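Local structure of dihydrodipicolinate synthase (3D0C) at residues Ser16-Val21 / Gly54-Phe59; Glu65-Val70 / Ile96-Ser101; Thr83-Ile88 / Ala107-Ile112; Asn260-Lys265 / Asn283-Asn288. The protein probably catalyses the aldolase-type condensation of pyruvate with aspartate semialdehyde in lysine biosynthesis, probably through a Schiff base between pyruvate and a lysine of its TIM barrel. The protein carries 1 engineered substitution. All coordinates share one frame; numbering follows the deposited sequence.

Contact 1 (Ser16-Val21 / Gly54-Phe59)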
loop_
_atom_site.group_PDB
_atom_site.type_symbol
_atom_site.label_atom_id
_atom_site.label_comp_id
_atom_site.label_asym_id
_atom_site.label_seq_id
_atom_site.Cartn_x
_atom_site.Cartn_y
_atom_site.Cartn_z
ATOM N N SER A 16 7.466 2.318 -22.081
ATOM C CA SER A 16 6.540 3.166 -21.342
ATOM C C SER A 16 7.416 3.848 -20.302
ATOM O O SER A 16 7.825 3.222 -19.317
ATOM C CB SER A 16 5.460 2.335 -20.637
ATOM O OG SER A 16 4.409 1.991 -21.526
ATOM N N GLY A 17 7.712 5.124 -20.529
ATOM C CA GLY A 17 8.556 5.861 -19.609
ATOM C C GLY A 17 7.793 6.423 -18.431
ATOM O O GLY A 17 6.761 7.077 -18.603
ATOM N N ILE A 18 8.310 6.173 -17.234
ATOM C CA ILE A 18 7.697 6.651 -16.001
ATOM C C ILE A 18 8.572 7.806 -15.507
ATOM O O ILE A 18 9.651 7.584 -14.970
ATOM C CB ILE A 18 7.682 5.546 -14.931
ATOM C CG1 ILE A 18 7.439 4.179 -15.585
ATOM C CG2 ILE A 18 6.618 5.849 -13.887
ATOM C CD1 ILE A 18 6.116 4.047 -16.330
ATOM N N ASN A 19 8.093 9.033 -15.691
ATOM C CA ASN A 19 8.848 10.225 -15.305
ATOM C C ASN A 19 8.938 10.420 -13.801
ATOM O O ASN A 19 8.191 9.818 -13.037
ATOM C CB ASN A 19 8.188 11.469 -15.902
ATOM C CG ASN A 19 6.796 11.710 -15.336
ATOM O OD1 ASN A 19 5.840 11.012 -15.684
ATOM N ND2 ASN A 19 6.680 12.688 -14.439
ATOM N N ILE A 20 9.860 11.271 -13.374
ATOM C CA ILE A 20 9.974 11.559 -11.952
ATOM C C ILE A 20 9.234 12.868 -11.709
ATOM O O ILE A 20 8.739 13.504 -12.647
ATOM C CB ILE A 20 11.426 11.792 -11.506
ATOM C CG1 ILE A 20 12.020 12.963 -12.296
ATOM C CG2 ILE A 20 12.245 10.520 -11.676
ATOM C CD1 ILE A 20 13.236 13.570 -11.645
ATOM N N VAL A 21 9.149 13.247 -10.439
ATOM C CA VAL A 21 8.538 14.508 -10.036
ATOM C C VAL A 21 9.575 15.131 -9.115
ATOM O O VAL A 21 9.682 14.765 -7.943
ATOM C CB VAL A 21 7.226 14.335 -9.231
ATOM C CG1 VAL A 21 6.811 15.680 -8.654
ATOM C CG2 VAL A 21 6.111 13.796 -10.124
ATOM N N GLY A 54 3.247 7.614 -11.698
ATOM C CA GLY A 54 3.694 6.237 -11.619
ATOM C C GLY A 54 4.472 6.240 -10.310
ATOM O O GLY A 54 4.647 7.299 -9.700
ATOM N N ASN A 55 4.941 5.088 -9.852
ATOM C CA ASN A 55 5.689 5.069 -8.603
ATOM C C ASN A 55 7.040 5.760 -8.770
ATOM O O ASN A 55 7.623 6.218 -7.795
ATOM C CB ASN A 55 5.868 3.630 -8.112
ATOM C CG ASN A 55 4.610 3.083 -7.454
ATOM O OD1 ASN A 55 4.272 1.911 -7.611
ATOM N ND2 ASN A 55 3.917 3.931 -6.702
ATOM N N THR A 56 7.532 5.850 -10.004
ATOM C CA THR A 56 8.813 6.509 -10.229
ATOM C C THR A 56 8.610 7.999 -10.018
ATOM O O THR A 56 9.573 8.748 -9.860
ATOM C CB THR A 56 9.346 6.299 -11.656
ATOM O OG1 THR A 56 9.216 4.923 -12.024
ATOM C CG2 THR A 56 10.824 6.686 -11.718
ATOM N N GLY A 57 7.343 8.409 -10.028
ATOM C CA GLY A 57 6.993 9.801 -9.818
ATOM C C GLY A 57 6.572 10.053 -8.381
ATOM O O GLY A 57 6.005 11.100 -8.072
ATOM N N GLU A 58 6.835 9.083 -7.508
ATOM C CA GLU A 58 6.492 9.187 -6.088
ATOM C C GLU A 58 5.027 9.562 -5.870
ATOM O O GLU A 58 4.687 10.402 -5.034
ATOM C CB GLU A 58 7.438 10.183 -5.396
ATOM C CG GLU A 58 8.889 9.716 -5.440
ATOM C CD GLU A 58 9.875 10.716 -4.859
ATOM O OE1 GLU A 58 9.935 10.856 -3.621
ATOM O OE2 GLU A 58 10.593 11.365 -5.648
ATOM N N PHE A 59 4.164 8.897 -6.632
ATOM C CA PHE A 59 2.725 9.098 -6.572
ATOM C C PHE A 59 2.191 9.110 -5.146
ATOM O O PHE A 59 1.446 10.015 -4.763
ATOM C CB PHE A 59 2.024 7.987 -7.366
ATOM C CG PHE A 59 0.527 7.986 -7.226
ATOM C CD1 PHE A 59 -0.226 9.072 -7.653
ATOM C CD2 PHE A 59 -0.131 6.884 -6.685
ATOM C CE1 PHE A 59 -1.615 9.064 -7.543
ATOM C CE2 PHE A 59 -1.522 6.866 -6.572
ATOM C CZ PHE A 59 -2.264 7.959 -7.001
HETATM O O HOH W 1 5.415 9.173 -12.873
HETATM O O HOH W 2 9.971 11.186 -8.442
#
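Gly54 opens the loop segment 54-59 against Ile18, whose CG2 methyl stands 3.7 Å from Gly54 CA; with no side chain on the glycine, the methyl can settle directly on the backbone. A water joins the two segments here, accepting from Gly54 N and donating to Asn19 O at 2.9 Å. The CB of Asn55 points away from segment 16-21; its side chain lies about 4 Å from that of Tyr143 and packs on Pro118 of the second subunit. Thr56, the predicted pyruvate-binding residue, gives the most extensive contact. Its side chain crosses that of Ile18 at about a right angle, and Thr56 OG1 lies 3.3 Å from Ile18 CG2. The Ile18 methyl is swung to the far side from its own backbone N (chi1 -36° for the CG1 branch), while the end of the side chain leads away from segment 54-59, about 5 Å from the side chain of Lys167, the predicted Schiff-base residue. Thr56 CG2 meets Ile20 CG2 at 4.1 Å, and Thr56 O takes a CA-H...O contact from Ile20 CA, with 155° at the hydrogen. Residues 54-58 read Gly-Asn-Thr-Gly-Glu, an instance of the GxxGE motif of the DapA family, placed where the loop after strand 49-50 passes the continuation of strand 15-17 in the TIM barrel. Gly57 backs onto Val21, its O 3.4 Å from Val21 CG2. Glu58 completes a second water bridge: this water accepts from Val21 N and donates to Thr56 O and to Glu58 OE2. The same OE2 forms a salt bridge with Lys265, which also reaches Val21 O.

Contact 2 (Glu65-Val70 / Ile96-Ser101)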
loop_
_atom_site.group_PDB
_atom_site.type_symbol
_atom_site.label_atom_id
_atom_site.label_comp_id
_atom_site.label_asym_id
_atom_site.label_seq_id
_atom_site.Cartn_x
_atom_site.Cartn_y
_atom_site.Cartn_z
ATOM N N GLU A 65 -4.564 16.472 -4.380
ATOM C CA GLU A 65 -4.511 17.716 -5.140
ATOM C C GLU A 65 -3.234 17.807 -5.987
ATOM O O GLU A 65 -3.279 18.183 -7.163
ATOM C CB GLU A 65 -4.583 18.898 -4.182
ATOM C CG GLU A 65 -4.454 20.245 -4.842
ATOM C CD GLU A 65 -4.363 21.354 -3.817
ATOM O OE1 GLU A 65 -3.424 21.309 -2.990
ATOM O OE2 GLU A 65 -5.221 22.263 -3.830
ATOM N N GLU A 66 -2.096 17.474 -5.384
ATOM C CA GLU A 66 -0.830 17.515 -6.106
ATOM C C GLU A 66 -0.805 16.487 -7.231
ATOM O O GLU A 66 -0.262 16.752 -8.297
ATOM C CB GLU A 66 0.346 17.245 -5.163
ATOM C CG GLU A 66 0.527 18.260 -4.057
ATOM C CD GLU A 66 1.703 17.911 -3.170
ATOM O OE1 GLU A 66 1.734 16.774 -2.652
ATOM O OE2 GLU A 66 2.594 18.764 -2.995
ATOM N N ALA A 67 -1.386 15.314 -7.002
ATOM C CA ALA A 67 -1.394 14.282 -8.037
ATOM C C ALA A 67 -2.179 14.746 -9.261
ATOM O O ALA A 67 -1.756 14.538 -10.399
ATOM C CB ALA A 67 -1.977 12.975 -7.486
ATOM N N LYS A 68 -3.323 15.382 -9.043
ATOM C CA LYS A 68 -4.099 15.873 -10.171
ATOM C C LYS A 68 -3.282 16.935 -10.916
ATOM O O LYS A 68 -3.271 16.967 -12.149
ATOM C CB LYS A 68 -5.417 16.480 -9.690
ATOM C CG LYS A 68 -6.349 15.483 -9.025
ATOM C CD LYS A 68 -7.570 16.186 -8.473
ATOM C CE LYS A 68 -8.544 15.198 -7.863
ATOM N NZ LYS A 68 -9.673 15.903 -7.200
ATOM N N GLN A 69 -2.594 17.794 -10.164
ATOM C CA GLN A 69 -1.783 18.851 -10.773
ATOM C C GLN A 69 -0.654 18.289 -11.641
ATOM O O GLN A 69 -0.364 18.824 -12.711
ATOM C CB GLN A 69 -1.194 19.770 -9.698
ATOM C CG GLN A 69 -2.230 20.539 -8.887
ATOM C CD GLN A 69 -1.602 21.580 -7.976
ATOM O OE1 GLN A 69 -0.694 21.281 -7.196
ATOM N NE2 GLN A 69 -2.089 22.812 -8.068
ATOM N N VAL A 70 -0.015 17.219 -11.177
ATOM C CA VAL A 70 1.063 16.598 -11.939
ATOM C C VAL A 70 0.515 15.987 -13.224
ATOM O O VAL A 70 1.053 16.213 -14.307
ATOM C CB VAL A 70 1.777 15.491 -11.120
ATOM C CG1 VAL A 70 2.812 14.781 -11.986
ATOM C CG2 VAL A 70 2.444 16.102 -9.898
ATOM N N ILE A 96 -11.580 6.827 -9.308
ATOM C CA ILE A 96 -12.425 7.419 -10.339
ATOM C C ILE A 96 -12.239 8.936 -10.352
ATOM O O ILE A 96 -12.152 9.552 -11.418
ATOM C CB ILE A 96 -13.911 7.057 -10.096
ATOM C CG1 ILE A 96 -14.102 5.551 -10.314
ATOM C CG2 ILE A 96 -14.814 7.865 -11.033
ATOM C CD1 ILE A 96 -15.487 5.022 -9.953
ATOM N N GLU A 97 -12.157 9.527 -9.164
ATOM C CA GLU A 97 -11.964 10.967 -9.036
ATOM C C GLU A 97 -10.660 11.375 -9.737
ATOM O O GLU A 97 -10.628 12.338 -10.516
ATOM C CB GLU A 97 -11.906 11.356 -7.555
ATOM C CG GLU A 97 -11.869 12.857 -7.310
ATOM C CD GLU A 97 -11.510 13.211 -5.879
ATOM O OE1 GLU A 97 -11.709 12.367 -4.976
ATOM O OE2 GLU A 97 -11.037 14.343 -5.658
ATOM N N LEU A 98 -9.586 10.637 -9.460
ATOM C CA LEU A 98 -8.295 10.921 -10.078
ATOM C C LEU A 98 -8.368 10.670 -11.578
ATOM O O LEU A 98 -7.810 11.426 -12.371
ATOM C CB LEU A 98 -7.202 10.041 -9.469
ATOM C CG LEU A 98 -6.709 10.391 -8.064
ATOM C CD1 LEU A 98 -5.857 9.266 -7.518
ATOM C CD2 LEU A 98 -5.911 11.677 -8.120
ATOM N N GLY A 99 -9.069 9.607 -11.963
ATOM C CA GLY A 99 -9.185 9.278 -13.371
ATOM C C GLY A 99 -9.924 10.333 -14.169
ATOM O O GLY A 99 -9.428 10.799 -15.198
ATOM N N LYS A 100 -11.106 10.718 -13.703
ATOM C CA LYS A 100 -11.891 11.724 -14.408
ATOM C C LYS A 100 -11.086 13.000 -14.564
ATOM O O LYS A 100 -11.121 13.638 -15.616
ATOM C CB LYS A 100 -13.189 12.022 -13.658
ATOM C CG LYS A 100 -14.272 10.964 -13.828
ATOM C CD LYS A 100 -15.492 11.329 -12.992
ATOM C CE LYS A 100 -16.647 10.359 -13.189
ATOM N NZ LYS A 100 -17.294 10.510 -14.521
ATOM N N SER A 101 -10.348 13.364 -13.518
ATOM C CA SER A 101 -9.540 14.576 -13.558
ATOM C C SER A 101 -8.452 14.545 -14.631
ATOM O O SER A 101 -8.303 15.502 -15.400
ATOM C CB SER A 101 -8.902 14.838 -12.193
ATOM O OG SER A 101 -7.993 15.924 -12.266
HETATM O O HOH W 3 -5.632 15.221 -13.201
#
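Lys68 lays its side chain across the gap between two helices, covering Leu98 and Ser101 before its amine reaches Glu97. Lys68 CG is 3.9 Å from Leu98 CD2, where the two side chains cross at about a right angle, and 3.7 Å from Ser101 OG. The chain starts beside its backbone N (chi1 -64°) and runs fully extended from there, which carries NZ over the whole distance to the neighbouring helix. There Lys68 NZ forms a salt bridge with Glu97 OE2 at 2.6 Å, approaching the oxygen from the anti side and 20° out of the carboxylate plane. Glu97 is itself extended and meets the lysine crosswise, at the exposed margin of the interface. Deeper down, Ala67 CB packs on Leu98 CD2 at 4.2 Å, so that this one methyl bridges the alanine and the aliphatic part of the lysine. A water donates to Lys68 O at 3.1 Å and is also hydrogen-bonded to Ser101 OG at 2.6 Å; Lys68 O has a further partner in Thr72 OG1. The short helical segments run in the same sense, their axes 28° apart in direction and 9.9 Å apart at closest approach. Such near-parallel packing of successive helices, apolar toward the sheet and charged toward solvent, belongs to the outer helical layer of a TIM barrel, here between helices 64-78 and 92-104.

Contact 3 (Thr83-Ile88 / Ala107-Ile112)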
loop_
_atom_site.group_PDB
_atom_site.type_symbol
_atom_site.label_atom_id
_atom_site.label_comp_id
_atom_site.label_asym_id
_atom_site.label_seq_id
_atom_site.Cartn_x
_atom_site.Cartn_y
_atom_site.Cartn_z
ATOM N N THR A 83 1.743 9.364 -25.980
ATOM C CA THR A 83 0.552 8.842 -25.326
ATOM C C THR A 83 0.751 9.043 -23.830
ATOM O O THR A 83 1.795 8.685 -23.286
ATOM C CB THR A 83 0.359 7.335 -25.615
ATOM O OG1 THR A 83 0.062 7.142 -27.002
ATOM C CG2 THR A 83 -0.777 6.770 -24.784
ATOM N N VAL A 84 -0.243 9.620 -23.162
ATOM C CA VAL A 84 -0.127 9.861 -21.731
ATOM C C VAL A 84 -1.021 8.913 -20.932
ATOM O O VAL A 84 -2.224 8.798 -21.182
ATOM C CB VAL A 84 -0.473 11.339 -21.387
ATOM C CG1 VAL A 84 -0.324 11.578 -19.896
ATOM C CG2 VAL A 84 0.447 12.284 -22.157
ATOM N N VAL A 85 -0.410 8.222 -19.977
ATOM C CA VAL A 85 -1.125 7.281 -19.131
ATOM C C VAL A 85 -1.026 7.812 -17.712
ATOM O O VAL A 85 0.061 7.887 -17.131
ATOM C CB VAL A 85 -0.506 5.877 -19.217
ATOM C CG1 VAL A 85 -1.339 4.888 -18.407
ATOM C CG2 VAL A 85 -0.418 5.445 -20.675
ATOM N N ALA A 86 -2.174 8.192 -17.167
ATOM C CA ALA A 86 -2.230 8.755 -15.829
ATOM C C ALA A 86 -2.486 7.715 -14.755
ATOM O O ALA A 86 -3.493 7.012 -14.781
ATOM C CB ALA A 86 -3.296 9.824 -15.779
ATOM N N GLY A 87 -1.573 7.640 -13.792
ATOM C CA GLY A 87 -1.727 6.681 -12.717
ATOM C C GLY A 87 -2.772 7.086 -11.696
ATOM O O GLY A 87 -2.841 8.253 -11.290
ATOM N N ILE A 88 -3.592 6.122 -11.296
ATOM C CA ILE A 88 -4.639 6.346 -10.307
ATOM C C ILE A 88 -4.629 5.200 -9.293
ATOM O O ILE A 88 -4.106 4.118 -9.566
ATOM C CB ILE A 88 -6.045 6.426 -10.971
ATOM C CG1 ILE A 88 -6.359 5.122 -11.709
ATOM C CG2 ILE A 88 -6.086 7.597 -11.959
ATOM C CD1 ILE A 88 -7.754 5.077 -12.323
ATOM N N ALA A 107 -5.569 13.350 -20.729
ATOM C CA ALA A 107 -4.825 12.089 -20.692
ATOM C C ALA A 107 -5.508 11.078 -21.601
ATOM O O ALA A 107 -6.732 11.046 -21.696
ATOM C CB ALA A 107 -4.752 11.547 -19.261
ATOM N N ASP A 108 -4.711 10.243 -22.255
ATOM C CA ASP A 108 -5.228 9.255 -23.188
ATOM C C ASP A 108 -5.695 7.964 -22.560
ATOM O O ASP A 108 -6.558 7.283 -23.104
ATOM C CB ASP A 108 -4.143 8.913 -24.210
ATOM C CG ASP A 108 -3.588 10.135 -24.887
ATOM O OD1 ASP A 108 -4.316 10.739 -25.703
ATOM O OD2 ASP A 108 -2.429 10.498 -24.594
ATOM N N CYS A 109 -5.125 7.637 -21.407
ATOM C CA CYS A 109 -5.411 6.376 -20.743
ATOM C C CYS A 109 -5.026 6.524 -19.269
ATOM O O CYS A 109 -4.332 7.477 -18.895
ATOM C CB CYS A 109 -4.537 5.301 -21.432
ATOM S SG CYS A 109 -4.591 3.585 -20.867
ATOM N N VAL A 110 -5.497 5.606 -18.431
ATOM C CA VAL A 110 -5.128 5.628 -17.022
ATOM C C VAL A 110 -4.445 4.303 -16.681
ATOM O O VAL A 110 -4.608 3.310 -17.391
ATOM C CB VAL A 110 -6.351 5.834 -16.074
ATOM C CG1 VAL A 110 -7.054 7.142 -16.410
ATOM C CG2 VAL A 110 -7.317 4.654 -16.165
HETATM N N MSE A 111 -3.644 4.310 -15.619
HETATM C CA MSE A 111 -2.976 3.094 -15.160
HETATM C C MSE A 111 -3.373 2.889 -13.714
HETATM O O MSE A 111 -3.062 3.731 -12.868
HETATM C CB MSE A 111 -1.453 3.208 -15.211
HETATM C CG MSE A 111 -0.803 2.020 -14.509
HETATM SE SE MSE A 111 1.073 2.212 -14.144
HETATM C CE MSE A 111 0.963 3.382 -12.592
ATOM N N ILE A 112 -4.036 1.770 -13.429
ATOM C CA ILE A 112 -4.478 1.474 -12.074
ATOM C C ILE A 112 -3.370 0.785 -11.304
ATOM O O ILE A 112 -2.914 -0.303 -11.666
ATOM C CB ILE A 112 -5.752 0.578 -12.067
ATOM C CG1 ILE A 112 -6.831 1.226 -12.939
ATOM C CG2 ILE A 112 -6.265 0.399 -10.631
ATOM C CD1 ILE A 112 -8.126 0.426 -13.030
#
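Strands 83-88 and 109-112 run parallel, with Val85 beside Cys109 and Ile88 beside Ile112 as the first and last bridged pairs, and the short segments differ in direction by 36°. Ala86 sits at the middle of the bonding: its N donates to Cys109 O at 2.9 Å and its O accepts Met111 N at 2.8 Å, the latter donor well above the carbonyl plane. Ile88 N continues the pattern to Met111 O. At the start Val84 O takes Cys109 N nearly along the C=O axis, together with a weak bond from Asp108 N. The Asp108 carboxylate returns the grip, OD2 receiving Val84 N at 2.8 Å on its anti lone pair in an almost straight bond (173°), so both polar backbone atoms of Val84 are held by the approach to the second strand. These are successive strands of the TIM barrel, joined through helix 92-104 as a beta-alpha-beta crossover. Val85, Cys109 and Met111 face the barrel interior. There Val85 CG1 touches Met111 CB at 3.6 Å, the two side chains crossing at about a right angle, and the selenomethionine bends at chi3 (78°) to bring CE back toward the side-chain-less Gly87. The Met111 side chain also lies about 4 Å from those of Lys167 and Tyr143, the predicted catalytic residues. The other face looks to the surrounding helices: Ala86 CB packs on Ala107 CB at 4.1 Å, and Ile88 CD1 touches both Val110 CG2 at 3.9 Å and Ile112 CG1 at 4.0 Å.

Contact 4 (Asn260-Lys265 / Asn283-Asn288)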
loop_
_atom_site.group_PDB
_atom_site.type_symbol
_atom_site.label_atom_id
_atom_site.label_comp_id
_atom_site.label_asym_id
_atom_site.label_seq_id
_atom_site.Cartn_x
_atom_site.Cartn_y
_atom_site.Cartn_z
ATOM N N ASN A 260 14.790 2.517 -5.243
ATOM C CA ASN A 260 14.211 2.705 -6.568
ATOM C C ASN A 260 14.242 4.099 -7.196
ATOM O O ASN A 260 14.758 4.263 -8.303
ATOM C CB ASN A 260 12.782 2.157 -6.597
ATOM C CG ASN A 260 12.241 2.056 -8.000
ATOM O OD1 ASN A 260 11.963 3.063 -8.636
ATOM N ND2 ASN A 260 12.112 0.834 -8.504
ATOM N N VAL A 261 13.688 5.095 -6.512
ATOM C CA VAL A 261 13.668 6.454 -7.044
ATOM C C VAL A 261 14.898 7.299 -6.678
ATOM O O VAL A 261 15.391 8.073 -7.506
ATOM C CB VAL A 261 12.398 7.214 -6.586
ATOM C CG1 VAL A 261 12.408 8.661 -7.128
ATOM C CG2 VAL A 261 11.171 6.497 -7.080
ATOM N N VAL A 262 15.382 7.170 -5.447
ATOM C CA VAL A 262 16.538 7.956 -5.021
ATOM C C VAL A 262 17.757 7.675 -5.895
ATOM O O VAL A 262 18.584 8.561 -6.119
ATOM C CB VAL A 262 16.871 7.708 -3.523
ATOM C CG1 VAL A 262 17.098 6.239 -3.271
ATOM C CG2 VAL A 262 18.094 8.531 -3.113
ATOM N N ILE A 263 17.866 6.450 -6.406
ATOM C CA ILE A 263 18.982 6.107 -7.281
ATOM C C ILE A 263 18.892 6.929 -8.570
ATOM O O ILE A 263 19.898 7.449 -9.065
ATOM C CB ILE A 263 18.975 4.598 -7.638
ATOM C CG1 ILE A 263 19.609 3.791 -6.499
ATOM C CG2 ILE A 263 19.714 4.364 -8.954
ATOM C CD1 ILE A 263 21.116 3.995 -6.351
ATOM N N ILE A 264 17.683 7.049 -9.105
ATOM C CA ILE A 264 17.463 7.804 -10.330
ATOM C C ILE A 264 17.739 9.299 -10.145
ATOM O O ILE A 264 18.400 9.912 -10.982
ATOM C CB ILE A 264 16.012 7.616 -10.849
ATOM C CG1 ILE A 264 15.808 6.179 -11.332
ATOM C CG2 ILE A 264 15.730 8.581 -11.972
ATOM C CD1 ILE A 264 14.392 5.893 -11.794
ATOM N N LYS A 265 17.236 9.880 -9.057
ATOM C CA LYS A 265 17.441 11.306 -8.805
ATOM C C LYS A 265 18.898 11.660 -8.511
ATOM O O LYS A 265 19.397 12.674 -8.992
ATOM C CB LYS A 265 16.529 11.796 -7.673
ATOM C CG LYS A 265 15.067 11.904 -8.099
ATOM C CD LYS A 265 14.181 12.567 -7.048
ATOM C CE LYS A 265 12.776 12.801 -7.604
ATOM N NZ LYS A 265 11.838 13.411 -6.627
ATOM N N ASN A 283 15.052 8.746 2.076
ATOM C CA ASN A 283 16.048 9.788 2.285
ATOM C C ASN A 283 17.150 9.605 1.255
ATOM O O ASN A 283 17.039 8.751 0.374
ATOM C CB ASN A 283 16.597 9.679 3.705
ATOM C CG ASN A 283 16.102 10.796 4.607
ATOM O OD1 ASN A 283 15.057 11.403 4.357
ATOM N ND2 ASN A 283 16.853 11.070 5.667
ATOM N N PRO A 284 18.222 10.409 1.334
ATOM C CA PRO A 284 19.312 10.265 0.361
ATOM C C PRO A 284 19.962 8.882 0.452
ATOM O O PRO A 284 19.787 8.178 1.440
ATOM C CB PRO A 284 20.275 11.382 0.762
ATOM C CG PRO A 284 19.350 12.436 1.314
ATOM C CD PRO A 284 18.412 11.614 2.163
ATOM N N LEU A 285 20.716 8.498 -0.576
ATOM C CA LEU A 285 21.386 7.198 -0.582
ATOM C C LEU A 285 22.333 7.031 0.603
ATOM O O LEU A 285 22.826 8.013 1.166
ATOM C CB LEU A 285 22.199 7.023 -1.868
ATOM C CG LEU A 285 21.476 7.023 -3.213
ATOM C CD1 LEU A 285 22.501 6.938 -4.335
ATOM C CD2 LEU A 285 20.520 5.851 -3.282
ATOM N N SER A 286 22.579 5.783 0.994
ATOM C CA SER A 286 23.518 5.521 2.075
ATOM C C SER A 286 24.884 5.836 1.465
ATOM O O SER A 286 25.046 5.778 0.246
ATOM C CB SER A 286 23.454 4.053 2.507
ATOM O OG SER A 286 23.752 3.177 1.432
ATOM N N PRO A 287 25.879 6.186 2.294
ATOM C CA PRO A 287 27.198 6.494 1.725
ATOM C C PRO A 287 27.715 5.435 0.746
ATOM O O PRO A 287 28.170 5.754 -0.358
ATOM C CB PRO A 287 28.084 6.622 2.963
ATOM C CG PRO A 287 27.137 7.179 3.988
ATOM C CD PRO A 287 25.878 6.359 3.759
ATOM N N ASN A 288 27.647 4.175 1.161
ATOM C CA ASN A 288 28.112 3.073 0.333
ATOM C C ASN A 288 27.355 2.934 -0.981
ATOM O O ASN A 288 27.966 2.677 -2.017
ATOM C CB ASN A 288 28.058 1.762 1.125
ATOM C CG ASN A 288 29.145 1.681 2.195
ATOM O OD1 ASN A 288 30.318 1.944 1.918
ATOM N ND2 ASN A 288 28.762 1.308 3.416
#
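The peptide group between Pro284 and Leu285 presents one face to helix 260-270, and Val262 CG2 lies above the N-H end of that face, 3.6 Å from Leu285 N and 4.0 Å from Pro284 C. The N-H of this peptide is taken up by Glu266, one turn further along the same helix. Val262 CG2 also lies 3.6 Å from the preceding carbonyl oxygen, Asn283 O. The rest of the contact is made by Leu285, whose CD2 methyl enters the angle between Val262 and Ile263. Leu285 CD2 presses on Val262 CG1 at 3.4 Å, tighter than usual for two carbons, and meets Ile263 CD1 at 3.6 Å. Val262 puts CG1 between its backbone N and carbonyl carbon (chi1 56°), with the result that both methyls are turned to the leucine. Ile263 points its CB away but curls CD1 back, crossing Leu285 at about a right angle. Phe248 and Leu251 of helix 235-257 pack on Ile263, and Leu293 on Leu285. Ser286 then N-caps helix 287-303, weakly, through Asp289 N. Apolar packing of this kind, with a linker packed on one helix just before the next begins, joins the C-terminal helices that follow the barrel in the DapA family.

How the contacts relate
Contacts 1, 2 and 3 sit close together on one part of the TIM barrel, with centres 11 to 15 Å apart, while contact 4 lies among the C-terminal helices, its centre about 15 Å from that of contact 1 but 27 to 28 Å from those of contacts 3 and 2. Along the chain contact 1 closes first; the segments of contacts 2 and 3 then alternate, as successive beta-alpha units require, and contact 4 comes last. Contact 3 forms part of the barrel sheet, and its Ile88 packs against Leu98 and Gly99 of contact 2. Phe59 of contact 1 touches both. Lys265 of contact 4 ties the C-terminal helices to the loop carrying Thr56, thus connecting them to the predicted active-site end of the barrel.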